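Local coordinates for salicylic acid-binding protein 2 (Nicotiana tabacum, PDB 1XKL) that hydrolyses methyl salicylate to salicylic acid, the signal that activates systemic acquired resistance in plant innate immunity, at residues G4-L9 against A71-I76. Sequence-based numbering, arbitrary orientation.
Sequences GKHFVL and ADEKVI
I76 packs beside F7 where strands 6-10 and 75-80 begin to pair in parallel. Its backbone N donates to H6 O (2.8 Å) and its O accepts from V8 N (2.8 Å), so I76 bridges the residues flanking F7. Followed outward, I76 CB first meets F7 CD1, and CG2 lies against CD1 and CE1 of the ring. CG1 runs anti to the carbonyl carbon (chi1 -61°) and nears K5 CD; beyond it, CD1 sits over one face of the F7 ring, 3.9 Å from its centroid, in a CH-pi contact. The same methyl presses tightly on K5 CD (3.4 Å); the two side chains cross at about a right angle, and K5 NZ bonds A256 O. On the opposite sheet face H6 and V75 lie side by side, and V8 CG2 touches V75 CB. H6 ND1 donates to E73 OE1 (3.2 Å) in a bond bent to 145°. Ring and carboxylate planes are 19° apart; T35 OG1 holds NE2, so both ring nitrogens are bonded. Strands 6-10 and 75-80 are inner neighbours in the parallel alpha/beta hydrolase sheet, flanked by 33-36 and 98-104; 75-80 leads to the nucleophile S81, and helix 245-258, carrying salicylate-binding L253 and H257, covers F7 and I76.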
loop_
_atom_site.group_PDB
_atom_site.type_symbol
_atom_site.label_atom_id
_atom_site.label_comp_id
_atom_site.label_asym_id
_atom_site.label_seq_id
_atom_site.Cartn_x
_atom_site.Cartn_y
_atom_site.Cartn_z
ATOM N N GLY A 4 -8.574 -34.493 -38.403
ATOM C CA GLY A 4 -8.428 -33.158 -37.850
ATOM C C GLY A 4 -6.980 -32.895 -37.483
ATOM O O GLY A 4 -6.322 -33.762 -36.904
ATOM N N LYS A 5 -6.466 -31.715 -37.820
ATOM C CA LYS A 5 -5.074 -31.383 -37.511
ATOM C C LYS A 5 -4.886 -30.693 -36.164
ATOM O O LYS A 5 -5.848 -30.323 -35.492
ATOM C CB LYS A 5 -4.474 -30.505 -38.614
ATOM C CG LYS A 5 -4.221 -31.227 -39.933
ATOM C CD LYS A 5 -3.468 -30.340 -40.930
ATOM C CE LYS A 5 -3.228 -31.065 -42.254
ATOM N NZ LYS A 5 -4.520 -31.590 -42.822
ATOM N N HIS A 6 -3.627 -30.523 -35.779
ATOM C CA HIS A 6 -3.291 -29.889 -34.515
ATOM C C HIS A 6 -2.807 -28.455 -34.732
ATOM O O HIS A 6 -1.753 -28.229 -35.324
ATOM C CB HIS A 6 -2.210 -30.708 -33.806
ATOM C CG HIS A 6 -1.916 -30.250 -32.412
ATOM N ND1 HIS A 6 -0.934 -30.828 -31.634
ATOM C CD2 HIS A 6 -2.461 -29.268 -31.656
ATOM C CE1 HIS A 6 -0.885 -30.221 -30.464
ATOM N NE2 HIS A 6 -1.802 -29.269 -30.450
ATOM N N PHE A 7 -3.601 -27.498 -34.258
ATOM C CA PHE A 7 -3.287 -26.079 -34.362
ATOM C C PHE A 7 -2.593 -25.593 -33.089
ATOM O O PHE A 7 -3.138 -25.713 -31.993
ATOM C CB PHE A 7 -4.567 -25.264 -34.573
ATOM C CG PHE A 7 -5.082 -25.287 -35.983
ATOM C CD1 PHE A 7 -4.579 -24.405 -36.936
ATOM C CD2 PHE A 7 -6.062 -26.197 -36.365
ATOM C CE1 PHE A 7 -5.045 -24.428 -38.252
ATOM C CE2 PHE A 7 -6.537 -26.233 -37.680
ATOM C CZ PHE A 7 -6.029 -25.345 -38.624
ATOM N N VAL A 8 -1.385 -25.058 -33.241
ATOM C CA VAL A 8 -0.626 -24.533 -32.118
ATOM C C VAL A 8 -0.683 -23.024 -32.242
ATOM O O VAL A 8 -0.086 -22.441 -33.157
ATOM C CB VAL A 8 0.824 -25.019 -32.167
ATOM C CG1 VAL A 8 1.650 -24.330 -31.094
ATOM C CG2 VAL A 8 0.852 -26.535 -31.977
ATOM N N LEU A 9 -1.411 -22.396 -31.323
ATOM C CA LEU A 9 -1.593 -20.952 -31.344
ATOM C C LEU A 9 -0.609 -20.244 -30.419
ATOM O O LEU A 9 -0.534 -20.527 -29.228
ATOM C CB LEU A 9 -3.040 -20.613 -30.970
ATOM C CG LEU A 9 -4.142 -21.395 -31.702
ATOM C CD1 LEU A 9 -5.511 -20.818 -31.319
ATOM C CD2 LEU A 9 -3.946 -21.299 -33.215
ATOM N N ALA A 71 6.196 -36.681 -33.953
ATOM C CA ALA A 71 6.950 -36.669 -35.205
ATOM C C ALA A 71 6.068 -37.247 -36.315
ATOM O O ALA A 71 6.198 -36.870 -37.480
ATOM C CB ALA A 71 8.238 -37.482 -35.067
ATOM N N ASP A 72 5.181 -38.173 -35.954
ATOM C CA ASP A 72 4.255 -38.746 -36.927
ATOM C C ASP A 72 3.014 -37.873 -36.789
ATOM O O ASP A 72 2.024 -38.031 -37.499
ATOM C CB ASP A 72 3.912 -40.203 -36.590
ATOM C CG ASP A 72 2.767 -40.329 -35.594
ATOM O OD1 ASP A 72 1.857 -41.154 -35.837
ATOM O OD2 ASP A 72 2.766 -39.614 -34.569
ATOM N N GLU A 73 3.106 -36.947 -35.843
ATOM C CA GLU A 73 2.045 -36.007 -35.541
ATOM C C GLU A 73 2.542 -34.601 -35.865
ATOM O O GLU A 73 3.302 -34.014 -35.098
ATOM C CB GLU A 73 1.687 -36.087 -34.060
ATOM C CG GLU A 73 0.805 -34.954 -33.595
ATOM C CD GLU A 73 0.790 -34.798 -32.089
ATOM O OE1 GLU A 73 0.112 -33.865 -31.608
ATOM O OE2 GLU A 73 1.453 -35.599 -31.393
ATOM N N LYS A 74 2.116 -34.067 -37.002
ATOM C CA LYS A 74 2.532 -32.736 -37.412
ATOM C C LYS A 74 1.524 -31.691 -36.943
ATOM O O LYS A 74 0.388 -32.023 -36.607
ATOM C CB LYS A 74 2.691 -32.698 -38.934
ATOM C CG LYS A 74 3.676 -33.744 -39.456
ATOM C CD LYS A 74 3.720 -33.792 -40.975
ATOM C CE LYS A 74 4.299 -32.508 -41.561
ATOM N NZ LYS A 74 4.303 -32.544 -43.063
ATOM N N VAL A 75 1.937 -30.428 -36.906
ATOM C CA VAL A 75 1.040 -29.372 -36.461
ATOM C C VAL A 75 1.049 -28.173 -37.395
ATOM O O VAL A 75 1.842 -28.097 -38.330
ATOM C CB VAL A 75 1.415 -28.861 -35.049
ATOM C CG1 VAL A 75 1.562 -30.020 -34.089
ATOM C CG2 VAL A 75 2.696 -28.042 -35.116
ATOM N N ILE A 76 0.145 -27.240 -37.127
ATOM C CA ILE A 76 0.038 -26.011 -37.888
ATOM C C ILE A 76 0.289 -24.907 -36.874
ATOM O O ILE A 76 -0.486 -24.732 -35.924
ATOM C CB ILE A 76 -1.374 -25.839 -38.487
ATOM C CG1 ILE A 76 -1.672 -26.996 -39.442
ATOM C CG2 ILE A 76 -1.480 -24.507 -39.217
ATOM C CD1 ILE A 76 -3.127 -27.122 -39.820
#